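Long-range contacts in uncharacterized hypothetical protein (Bacteroides uniformis, PDB 4EIU), which is of unknown function but belongs to the DUF3823 family, whose N-terminal domain is grouped with transthyretin-like beta-sandwich folds: residues 33-38 and 72-77; 77-82 and 109-114; 222-227 and 236-241. All blocks are in the same frame, centred on the assembly; numbering follows the deposited sequence.

Interaction 1: residues 33-38 and 72-77; sequences GIRVRL and NVRIDG
Asp76 OD2 is gripped by two arginines, one from its own strand and one from the strand beside it. Arg35 NH2 reaches Asp76 OD2 across the strand pair at 3.0 Å. This salt bridge is bent, with 136° at the hydrogen, and it meets OD2 from above the carboxylate plane. Arg74 NE meets Asp76 OD2 at 2.8 Å on the syn lone pair. Arg74 NH2 takes OD1, also on its syn side, so Arg74 holds the carboxylate side-on with one nitrogen to each oxygen. The guanidinium of Arg35 stands almost upright to the carboxylate, the planes 82° apart. Its chain leaves CB with CG anti to the backbone N (chi1 -164°) and bends at chi3, which brings NH2 back over the neighbouring strand. A water lies in the guanidinium plane, bound to Arg35 NE at 2.9 Å. Arg35 NH2 and Arg74 NE are 4.1 Å apart, but the carboxylate they share probably offsets their charges. Arg37, on the same face, has its salt bridge with Asp52.

The other face is apolar. Leu38 CD2 sits against both methyls of Val73, 3.7 Å from Val73 CG2. Val36 CG2 lies alongside Ile75 CG2 at 4.0 Å. Ile12, Val16 and Phe109 cover this face. Backbone bonds pair Arg35 with Asp76 and Arg37 with Arg74. The arrangement is that of two antiparallel strands in a beta-sandwich, with a salt-bridge network on the outer face and aliphatic side chains on the inner one.

Interaction 2: residues 77-82 and 109-114; sequences GPFIPL and FEVQPF
Phe79 and Val111 meet at the centre of this contact, where Val111 slants across one face of the Phe79 ring. Val111 CG1 stands 4.0 Å from the centroid of the Phe79 ring and 12° off its normal, a CH-pi contact. Val111 CB and CG2 rest over the inner end of the same face, near Phe79 CG. The opposite face of the ring is turned back on its own chain, toward the backbone N of Gly77. This folding back follows from chi1 of 52°, which places CG between the backbone N and the carbonyl carbon.

Phe114 lays its ring on backbone of the facing segment. One face covers the peptide between Pro78 and Phe79, and Phe79 N is 3.5 Å from Phe114 CE2. Phe114 CE1 is nearer still, 3.3 Å from Phe79 C. Leu82 meets Val111 at about a right angle. Leu82 CD1 also reaches Phe109 CD1 at 3.9 Å. Ile80 slants across Gln112, whose OE1 is bound by Lys148.

Two backbone bonds fix the pairing around Phe79 and Pro113. Ile80 N donates to Gln112 O at 3.1 Å. Phe114 N donates to Pro78 O at 3.2 Å, from above the carbonyl plane, and Asn239 ND2 binds the same oxygen. A water bridges Ile80 O and Gln112 N. Pro78 is the centre of an inverse gamma turn, which redirects the chain after strand 69-76. The contact thus joins the loop after that strand to the end of strand 104-111 and the residues just after it. Its chemistry is mostly aromatic and aliphatic, and backbone bonds and a water satisfy polar groups of the buried main chain.

Interaction 3: residues 222-227 and 236-241; sequences AARINY and RRWNYS
Arg224 runs from strand 216-225 across the indole of Trp238. Arg224 CB starts the contact, 3.5 Å from Arg237 O and beside Trp238 CD1. With chi1 at 63°, CG lies between the backbone N and the carbonyl carbon, and the extended chain then passes over the ring. CG meets Trp238 CD1 and NE1. Arg224 CD stands 3.7 Å from the centroid of the Trp238 five-membered ring, 23° off the normal, a CH-pi contact. NE also lies near the indole, but its salt bridge goes to Asp164, which binds Trp238 NE1 as well. Arg224 CZ rests 3.6 Å from Trp238 CZ2, with the guanidinium 26° from the ring plane. Arg224 NH1 ends on Arg236 O at 2.9 Å, in the carbonyl plane and on a lone pair.

Arg236 NH2 lies over the Arg224 guanidinium face opposite the indole, 3.5 Å from Arg224 NH2. A water bridges these nitrogens, its bond to Arg224 weak. Arg236 NH1 hydrogen-bonds Ile225 O and Thr163 OG1. Farther along the strands, Ala222 CB packs over the Tyr240 ring, and Ala223 and Asn239 exchange two backbone bonds. The Arg224 guanidinium is thus held between an indole and a second cation, and Asp164 probably offsets part of the gathered positive charge.

How the interactions relate
Interactions 1 and 2 belong to the N-terminal domain and share Gly77, where strand 69-76 passes into the loop. The apolar side of interaction 1 continues into interaction 2: Ile75 packs on Leu82, Phe109 and Val111. Interaction 3 joins strands 216-225 and 239-247 of a separate four-stranded antiparallel sheet and reaches back to both. Arg237 NH1 bonds Gly33 O of interaction 1, and Pro78 of interaction 2 packs on the Trp238 backbone. All three are largely buried. Asp76 anchors Arg35 and Arg74 within interaction 1, while Arg224 of interaction 3 pairs with Asp164 outside it. Interaction 2 relies on rings and aliphatic groups instead.

Interaction 1: residues 33-38 and 72-77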
loop_
_atom_site.group_PDB
_atom_site.type_symbol
_atom_site.label_atom_id
_atom_site.label_comp_id
_atom_site.label_asym_id
_atom_site.label_seq_id
_atom_site.Cartn_x
_atom_site.Cartn_y
_atom_site.Cartn_z
ATOM N N GLY A 33 -1.844 -1.943 -5.443
ATOM C CA GLY A 33 -2.216 -2.097 -4.051
ATOM C C GLY A 33 -1.460 -3.251 -3.394
ATOM O O GLY A 33 -0.273 -3.445 -3.633
ATOM N N ILE A 34 -2.168 -4.053 -2.590
ATOM C CA ILE A 34 -1.539 -5.204 -1.918
ATOM C C ILE A 34 -1.987 -6.476 -2.617
ATOM O O ILE A 34 -3.177 -6.870 -2.540
ATOM C CB ILE A 34 -1.861 -5.289 -0.417
ATOM C CG1 ILE A 34 -1.425 -4.039 0.325
ATOM C CG2 ILE A 34 -1.259 -6.592 0.174
ATOM C CD1 ILE A 34 -1.843 -3.988 1.797
ATOM N N ARG A 35 -1.035 -7.059 -3.331
ATOM C CA ARG A 35 -1.209 -8.268 -4.139
ATOM C C ARG A 35 -1.160 -9.530 -3.322
ATOM O O ARG A 35 -0.285 -9.677 -2.466
ATOM C CB ARG A 35 -0.162 -8.318 -5.244
ATOM C CG ARG A 35 -0.449 -9.301 -6.370
ATOM C CD ARG A 35 0.675 -9.328 -7.379
ATOM N NE ARG A 35 1.833 -10.015 -6.791
ATOM C CZ ARG A 35 2.997 -10.202 -7.401
ATOM N NH1 ARG A 35 3.209 -9.758 -8.643
ATOM N NH2 ARG A 35 3.978 -10.812 -6.739
ATOM N N VAL A 36 -2.046 -10.466 -3.645
ATOM C CA VAL A 36 -2.128 -11.758 -2.967
ATOM C C VAL A 36 -2.002 -12.845 -4.037
ATOM O O VAL A 36 -2.759 -12.882 -5.027
ATOM C CB VAL A 36 -3.464 -11.928 -2.188
ATOM C CG1 VAL A 36 -3.455 -13.227 -1.373
ATOM C CG2 VAL A 36 -3.717 -10.699 -1.284
ATOM N N ARG A 37 -1.070 -13.769 -3.804
ATOM C CA ARG A 37 -0.800 -14.894 -4.717
ATOM C C ARG A 37 -0.835 -16.203 -3.959
ATOM O O ARG A 37 -0.017 -16.433 -3.017
ATOM C CB ARG A 37 0.582 -14.677 -5.387
ATOM C CG ARG A 37 1.099 -15.845 -6.201
ATOM C CD ARG A 37 2.388 -15.495 -6.931
ATOM N NE ARG A 37 2.147 -14.463 -7.935
ATOM C CZ ARG A 37 3.108 -13.875 -8.626
ATOM N NH1 ARG A 37 4.368 -14.261 -8.452
ATOM N NH2 ARG A 37 2.816 -12.930 -9.519
ATOM N N LEU A 38 -1.749 -17.055 -4.390
ATOM C CA LEU A 38 -1.980 -18.367 -3.829
ATOM C C LEU A 38 -1.467 -19.419 -4.797
ATOM O O LEU A 38 -1.984 -19.556 -5.904
ATOM C CB LEU A 38 -3.496 -18.587 -3.579
ATOM C CG LEU A 38 -4.295 -17.487 -2.815
ATOM C CD1 LEU A 38 -5.811 -17.774 -2.707
ATOM C CD2 LEU A 38 -3.728 -17.218 -1.443
ATOM N N ASN A 72 0.833 -22.032 -0.573
ATOM C CA ASN A 72 1.658 -20.898 -0.221
ATOM C C ASN A 72 0.852 -19.615 -0.490
ATOM O O ASN A 72 0.250 -19.458 -1.565
ATOM C CB ASN A 72 2.934 -20.912 -1.082
ATOM C CG ASN A 72 3.865 -19.760 -0.775
ATOM O OD1 ASN A 72 3.907 -18.772 -1.529
ATOM N ND2 ASN A 72 4.622 -19.876 0.319
ATOM N N VAL A 73 0.871 -18.708 0.474
ATOM C CA VAL A 73 0.171 -17.456 0.402
ATOM C C VAL A 73 1.236 -16.374 0.514
ATOM O O VAL A 73 1.892 -16.242 1.537
ATOM C CB VAL A 73 -0.899 -17.324 1.520
ATOM C CG1 VAL A 73 -1.654 -15.985 1.391
ATOM C CG2 VAL A 73 -1.878 -18.541 1.474
ATOM N N ARG A 74 1.425 -15.637 -0.558
ATOM C CA ARG A 74 2.418 -14.587 -0.659
ATOM C C ARG A 74 1.739 -13.238 -0.879
ATOM O O ARG A 74 0.896 -13.140 -1.759
ATOM C CB ARG A 74 3.310 -14.885 -1.878
ATOM C CG ARG A 74 4.266 -13.743 -2.177
ATOM C CD ARG A 74 5.181 -14.014 -3.366
ATOM N NE ARG A 74 5.857 -12.749 -3.676
ATOM C CZ ARG A 74 7.045 -12.641 -4.263
ATOM N NH1 ARG A 74 7.755 -13.729 -4.618
ATOM N NH2 ARG A 74 7.536 -11.436 -4.472
ATOM N N ILE A 75 2.132 -12.187 -0.143
ATOM C CA ILE A 75 1.625 -10.852 -0.398
ATOM C C ILE A 75 2.801 -9.900 -0.729
ATOM O O ILE A 75 3.924 -10.132 -0.292
ATOM C CB ILE A 75 0.758 -10.313 0.753
ATOM C CG1 ILE A 75 1.583 -10.102 2.055
ATOM C CG2 ILE A 75 -0.460 -11.285 0.970
ATOM C CD1 ILE A 75 0.894 -9.321 3.197
ATOM N N ASP A 76 2.539 -8.925 -1.580
ATOM C CA ASP A 76 3.484 -7.853 -1.920
ATOM C C ASP A 76 2.719 -6.518 -1.849
ATOM O O ASP A 76 1.506 -6.455 -2.161
ATOM C CB ASP A 76 3.966 -8.066 -3.348
ATOM C CG ASP A 76 4.846 -9.293 -3.499
ATOM O OD1 ASP A 76 6.081 -9.188 -3.380
ATOM O OD2 ASP A 76 4.309 -10.370 -3.803
ATOM N N GLY A 77 3.405 -5.448 -1.472
ATOM C CA GLY A 77 2.713 -4.216 -1.235
ATOM C C GLY A 77 3.672 -3.113 -0.884
ATOM O O GLY A 77 4.863 -3.265 -1.163
HETATM O O HOH W 1 1.858 -11.301 -4.180
HETATM O O HOH W 2 2.252 -18.107 -3.539
#

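Interaction 2: residues 77-82 and 109-114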
loop_
_atom_site.group_PDB
_atom_site.type_symbol
_atom_site.label_atom_id
_atom_site.label_comp_id
_atom_site.label_asym_id
_atom_site.label_seq_id
_atom_site.Cartn_x
_atom_site.Cartn_y
_atom_site.Cartn_z
ATOM N N GLY A 77 3.405 -5.448 -1.472
ATOM C CA GLY A 77 2.713 -4.216 -1.235
ATOM C C GLY A 77 3.672 -3.113 -0.884
ATOM O O GLY A 77 4.863 -3.265 -1.163
ATOM N N PRO A 78 3.157 -2.025 -0.267
ATOM C CA PRO A 78 3.968 -0.877 0.207
ATOM C C PRO A 78 4.601 -1.181 1.573
ATOM O O PRO A 78 4.351 -0.512 2.555
ATOM C CB PRO A 78 2.935 0.253 0.266
ATOM C CG PRO A 78 1.685 -0.456 0.721
ATOM C CD PRO A 78 1.722 -1.760 -0.052
ATOM N N PHE A 79 5.421 -2.218 1.558
ATOM C CA PHE A 79 6.077 -2.767 2.727
ATOM C C PHE A 79 7.301 -3.594 2.315
ATOM O O PHE A 79 7.417 -4.076 1.185
ATOM C CB PHE A 79 5.104 -3.548 3.634
ATOM C CG PHE A 79 4.280 -4.602 2.921
ATOM C CD1 PHE A 79 4.827 -5.818 2.584
ATOM C CD2 PHE A 79 2.923 -4.362 2.637
ATOM C CE1 PHE A 79 4.026 -6.807 1.991
ATOM C CE2 PHE A 79 2.126 -5.329 2.014
ATOM C CZ PHE A 79 2.694 -6.536 1.690
ATOM N N ILE A 80 8.207 -3.779 3.274
ATOM C CA ILE A 80 9.438 -4.501 3.034
ATOM C C ILE A 80 9.089 -5.846 2.436
ATOM O O ILE A 80 8.222 -6.555 2.972
ATOM C CB ILE A 80 10.259 -4.708 4.330
ATOM C CG1 ILE A 80 10.836 -3.355 4.782
ATOM C CG2 ILE A 80 11.423 -5.685 4.078
ATOM C CD1 ILE A 80 11.726 -3.436 6.021
ATOM N N PRO A 81 9.711 -6.186 1.312
ATOM C CA PRO A 81 9.387 -7.528 0.755
ATOM C C PRO A 81 9.585 -8.669 1.736
ATOM O O PRO A 81 10.633 -8.727 2.434
ATOM C CB PRO A 81 10.359 -7.665 -0.402
ATOM C CG PRO A 81 10.659 -6.248 -0.801
ATOM C CD PRO A 81 10.652 -5.450 0.465
ATOM N N LEU A 82 8.590 -9.560 1.788
ATOM C CA LEU A 82 8.602 -10.736 2.630
ATOM C C LEU A 82 9.375 -11.874 1.990
ATOM O O LEU A 82 9.869 -12.745 2.684
ATOM C CB LEU A 82 7.127 -11.199 2.877
ATOM C CG LEU A 82 6.273 -10.173 3.651
ATOM C CD1 LEU A 82 4.838 -10.741 3.768
ATOM C CD2 LEU A 82 6.878 -9.825 5.023
ATOM N N PHE A 109 -1.076 -11.318 8.243
ATOM C CA PHE A 109 0.274 -10.975 7.844
ATOM C C PHE A 109 0.720 -9.736 8.614
ATOM O O PHE A 109 0.075 -8.710 8.558
ATOM C CB PHE A 109 0.353 -10.664 6.343
ATOM C CG PHE A 109 0.431 -11.892 5.469
ATOM C CD1 PHE A 109 1.663 -12.463 5.131
ATOM C CD2 PHE A 109 -0.706 -12.467 5.007
ATOM C CE1 PHE A 109 1.730 -13.600 4.342
ATOM C CE2 PHE A 109 -0.660 -13.630 4.219
ATOM C CZ PHE A 109 0.546 -14.176 3.876
ATOM N N GLU A 110 1.872 -9.821 9.260
ATOM C CA GLU A 110 2.455 -8.660 9.907
ATOM C C GLU A 110 3.576 -8.199 9.025
ATOM O O GLU A 110 4.499 -8.970 8.777
ATOM C CB GLU A 110 3.003 -9.030 11.280
ATOM C CG GLU A 110 1.896 -9.356 12.238
ATOM C CD GLU A 110 2.466 -9.633 13.603
ATOM O OE1 GLU A 110 2.846 -10.774 13.825
ATOM O OE2 GLU A 110 2.584 -8.708 14.409
ATOM N N VAL A 111 3.527 -6.938 8.596
ATOM C CA VAL A 111 4.458 -6.384 7.612
ATOM C C VAL A 111 5.042 -5.090 8.183
ATOM O O VAL A 111 4.694 -4.655 9.284
ATOM C CB VAL A 111 3.775 -6.167 6.249
ATOM C CG1 VAL A 111 3.140 -7.479 5.746
ATOM C CG2 VAL A 111 2.725 -5.076 6.348
ATOM N N GLN A 112 5.972 -4.528 7.445
ATOM C CA GLN A 112 6.702 -3.307 7.845
ATOM C C GLN A 112 6.472 -2.295 6.707
ATOM O O GLN A 112 7.228 -2.261 5.746
ATOM C CB GLN A 112 8.164 -3.647 8.033
ATOM C CG GLN A 112 8.358 -4.376 9.363
ATOM C CD GLN A 112 9.735 -4.969 9.576
ATOM O OE1 GLN A 112 10.275 -5.700 8.716
ATOM N NE2 GLN A 112 10.317 -4.670 10.737
ATOM N N PRO A 113 5.404 -1.475 6.831
ATOM C CA PRO A 113 5.094 -0.543 5.761
ATOM C C PRO A 113 6.213 0.490 5.648
ATOM O O PRO A 113 6.808 0.831 6.625
ATOM C CB PRO A 113 3.806 0.144 6.233
ATOM C CG PRO A 113 3.793 -0.024 7.711
ATOM C CD PRO A 113 4.565 -1.274 8.022
ATOM N N PHE A 114 6.442 1.002 4.444
ATOM C CA PHE A 114 7.508 1.953 4.254
ATOM C C PHE A 114 7.220 3.280 4.966
ATOM O O PHE A 114 8.117 3.887 5.540
ATOM C CB PHE A 114 7.692 2.252 2.769
ATOM C CG PHE A 114 8.001 1.060 1.922
ATOM C CD1 PHE A 114 8.884 0.096 2.353
ATOM C CD2 PHE A 114 7.445 0.927 0.669
ATOM C CE1 PHE A 114 9.193 -0.992 1.553
ATOM C CE2 PHE A 114 7.748 -0.164 -0.133
ATOM C CZ PHE A 114 8.657 -1.109 0.304
HETATM O O HOH W 3 7.187 -6.279 5.417
#

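Interaction 3: residues 222-227 and 236-241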
loop_
_atom_site.group_PDB
_atom_site.type_symbol
_atom_site.label_atom_id
_atom_site.label_comp_id
_atom_site.label_asym_id
_atom_site.label_seq_id
_atom_site.Cartn_x
_atom_site.Cartn_y
_atom_site.Cartn_z
ATOM N N ALA A 222 -1.641 10.025 0.229
ATOM C CA ALA A 222 -0.790 8.908 -0.038
ATOM C C ALA A 222 0.626 9.408 -0.213
ATOM O O ALA A 222 0.823 10.555 -0.595
ATOM C CB ALA A 222 -1.251 8.135 -1.276
ATOM N N ALA A 223 1.599 8.548 0.109
ATOM C CA ALA A 223 3.035 8.870 -0.090
ATOM C C ALA A 223 3.806 7.572 -0.371
ATOM O O ALA A 223 3.368 6.452 -0.011
ATOM C CB ALA A 223 3.601 9.608 1.084
ATOM N N ARG A 224 4.882 7.706 -1.129
ATOM C CA ARG A 224 5.692 6.545 -1.442
ATOM C C ARG A 224 7.168 6.884 -1.476
ATOM O O ARG A 224 7.557 8.067 -1.497
ATOM C CB ARG A 224 5.246 5.953 -2.761
ATOM C CG ARG A 224 5.419 6.883 -3.946
ATOM C CD ARG A 224 5.050 6.191 -5.225
ATOM N NE ARG A 224 5.005 7.143 -6.321
ATOM C CZ ARG A 224 4.743 6.832 -7.580
ATOM N NH1 ARG A 224 4.457 5.593 -7.928
ATOM N NH2 ARG A 224 4.738 7.793 -8.500
ATOM N N ILE A 225 7.967 5.831 -1.473
ATOM C CA ILE A 225 9.408 5.908 -1.562
ATOM C C ILE A 225 9.904 5.475 -2.933
ATOM O O ILE A 225 9.142 4.964 -3.736
ATOM C CB ILE A 225 10.128 5.119 -0.420
ATOM C CG1 ILE A 225 9.837 3.612 -0.463
ATOM C CG2 ILE A 225 9.723 5.703 0.920
ATOM C CD1 ILE A 225 10.801 2.731 0.362
ATOM N N ASN A 226 11.203 5.668 -3.176
ATOM C CA ASN A 226 11.867 5.318 -4.439
ATOM C C ASN A 226 12.245 3.822 -4.509
ATOM O O ASN A 226 13.406 3.447 -4.676
ATOM C CB ASN A 226 13.088 6.243 -4.601
ATOM C CG ASN A 226 13.813 6.060 -5.928
ATOM O OD1 ASN A 226 13.188 5.727 -6.914
ATOM N ND2 ASN A 226 15.150 6.251 -5.942
ATOM N N TYR A 227 11.247 2.944 -4.377
ATOM C CA TYR A 227 11.480 1.524 -4.260
ATOM C C TYR A 227 10.255 0.733 -4.726
ATOM O O TYR A 227 9.143 0.986 -4.278
ATOM C CB TYR A 227 11.771 1.154 -2.790
ATOM C CG TYR A 227 12.379 -0.222 -2.640
ATOM C CD1 TYR A 227 13.688 -0.478 -3.001
ATOM C CD2 TYR A 227 11.614 -1.309 -2.152
ATOM C CE1 TYR A 227 14.246 -1.771 -2.876
ATOM C CE2 TYR A 227 12.154 -2.567 -2.038
ATOM C CZ TYR A 227 13.459 -2.798 -2.391
ATOM O OH TYR A 227 13.958 -4.046 -2.276
ATOM N N ARG A 236 6.116 1.400 -7.824
ATOM C CA ARG A 236 6.397 1.970 -6.518
ATOM C C ARG A 236 5.073 2.292 -5.839
ATOM O O ARG A 236 4.350 3.184 -6.251
ATOM C CB ARG A 236 7.300 3.194 -6.643
ATOM C CG ARG A 236 8.589 2.892 -7.394
ATOM C CD ARG A 236 9.578 4.055 -7.374
ATOM N NE ARG A 236 9.090 5.248 -8.095
ATOM C CZ ARG A 236 8.593 6.358 -7.525
ATOM N NH1 ARG A 236 8.458 6.518 -6.205
ATOM N NH2 ARG A 236 8.190 7.335 -8.300
ATOM N N ARG A 237 4.758 1.521 -4.805
ATOM C CA ARG A 237 3.416 1.500 -4.228
ATOM C C ARG A 237 3.290 2.516 -3.088
ATOM O O ARG A 237 4.199 2.660 -2.269
ATOM C CB ARG A 237 3.086 0.125 -3.708
ATOM C CG ARG A 237 3.212 -0.985 -4.753
ATOM C CD ARG A 237 2.785 -2.389 -4.249
ATOM N NE ARG A 237 3.132 -3.271 -5.341
ATOM C CZ ARG A 237 2.332 -3.772 -6.236
ATOM N NH1 ARG A 237 0.994 -3.684 -6.110
ATOM N NH2 ARG A 237 2.900 -4.396 -7.261
ATOM N N TRP A 238 2.172 3.239 -3.089
ATOM C CA TRP A 238 1.807 4.148 -1.992
ATOM C C TRP A 238 1.353 3.499 -0.731
ATOM O O TRP A 238 0.566 2.515 -0.718
ATOM C CB TRP A 238 0.722 5.131 -2.451
ATOM C CG TRP A 238 1.158 6.128 -3.488
ATOM C CD1 TRP A 238 2.007 7.221 -3.335
ATOM C CD2 TRP A 238 0.779 6.148 -4.896
ATOM N NE1 TRP A 238 2.140 7.902 -4.507
ATOM C CE2 TRP A 238 1.425 7.322 -5.476
ATOM C CE3 TRP A 238 -0.080 5.383 -5.689
ATOM C CZ2 TRP A 238 1.275 7.653 -6.803
ATOM C CZ3 TRP A 238 -0.214 5.725 -7.038
ATOM C CH2 TRP A 238 0.453 6.821 -7.576
ATOM N N ASN A 239 1.779 4.119 0.370
ATOM C CA ASN A 239 1.048 4.040 1.638
ATOM C C ASN A 239 -0.017 5.129 1.714
ATOM O O ASN A 239 0.134 6.196 1.124
ATOM C CB ASN A 239 1.982 4.120 2.838
ATOM C CG ASN A 239 2.906 2.909 2.913
ATOM O OD1 ASN A 239 4.091 3.033 2.633
ATOM N ND2 ASN A 239 2.362 1.751 3.256
ATOM N N TYR A 240 -1.105 4.820 2.422
ATOM C CA TYR A 240 -2.315 5.607 2.368
ATOM C C TYR A 240 -2.834 5.973 3.740
ATOM O O TYR A 240 -2.719 5.189 4.681
ATOM C CB TYR A 240 -3.439 4.794 1.689
ATOM C CG TYR A 240 -3.450 4.761 0.166
ATOM C CD1 TYR A 240 -4.181 5.695 -0.551
ATOM C CD2 TYR A 240 -2.820 3.740 -0.544
ATOM C CE1 TYR A 240 -4.237 5.657 -1.935
ATOM C CE2 TYR A 240 -2.857 3.715 -1.923
ATOM C CZ TYR A 240 -3.626 4.660 -2.608
ATOM O OH TYR A 240 -3.695 4.610 -3.995
ATOM N N SER A 241 -3.473 7.146 3.806
ATOM C CA SER A 241 -4.272 7.551 4.943
ATOM C C SER A 241 -5.665 6.943 4.889
ATOM O O SER A 241 -6.031 6.253 3.932
ATOM C CB SER A 241 -4.391 9.066 4.981
ATOM O OG SER A 241 -5.331 9.531 4.020
HETATM O O HOH W 4 7.056 10.001 -7.672
HETATM O O HOH W 5 7.089 3.003 -2.603
HETATM O O HOH W 6 6.706 -0.233 -3.653
#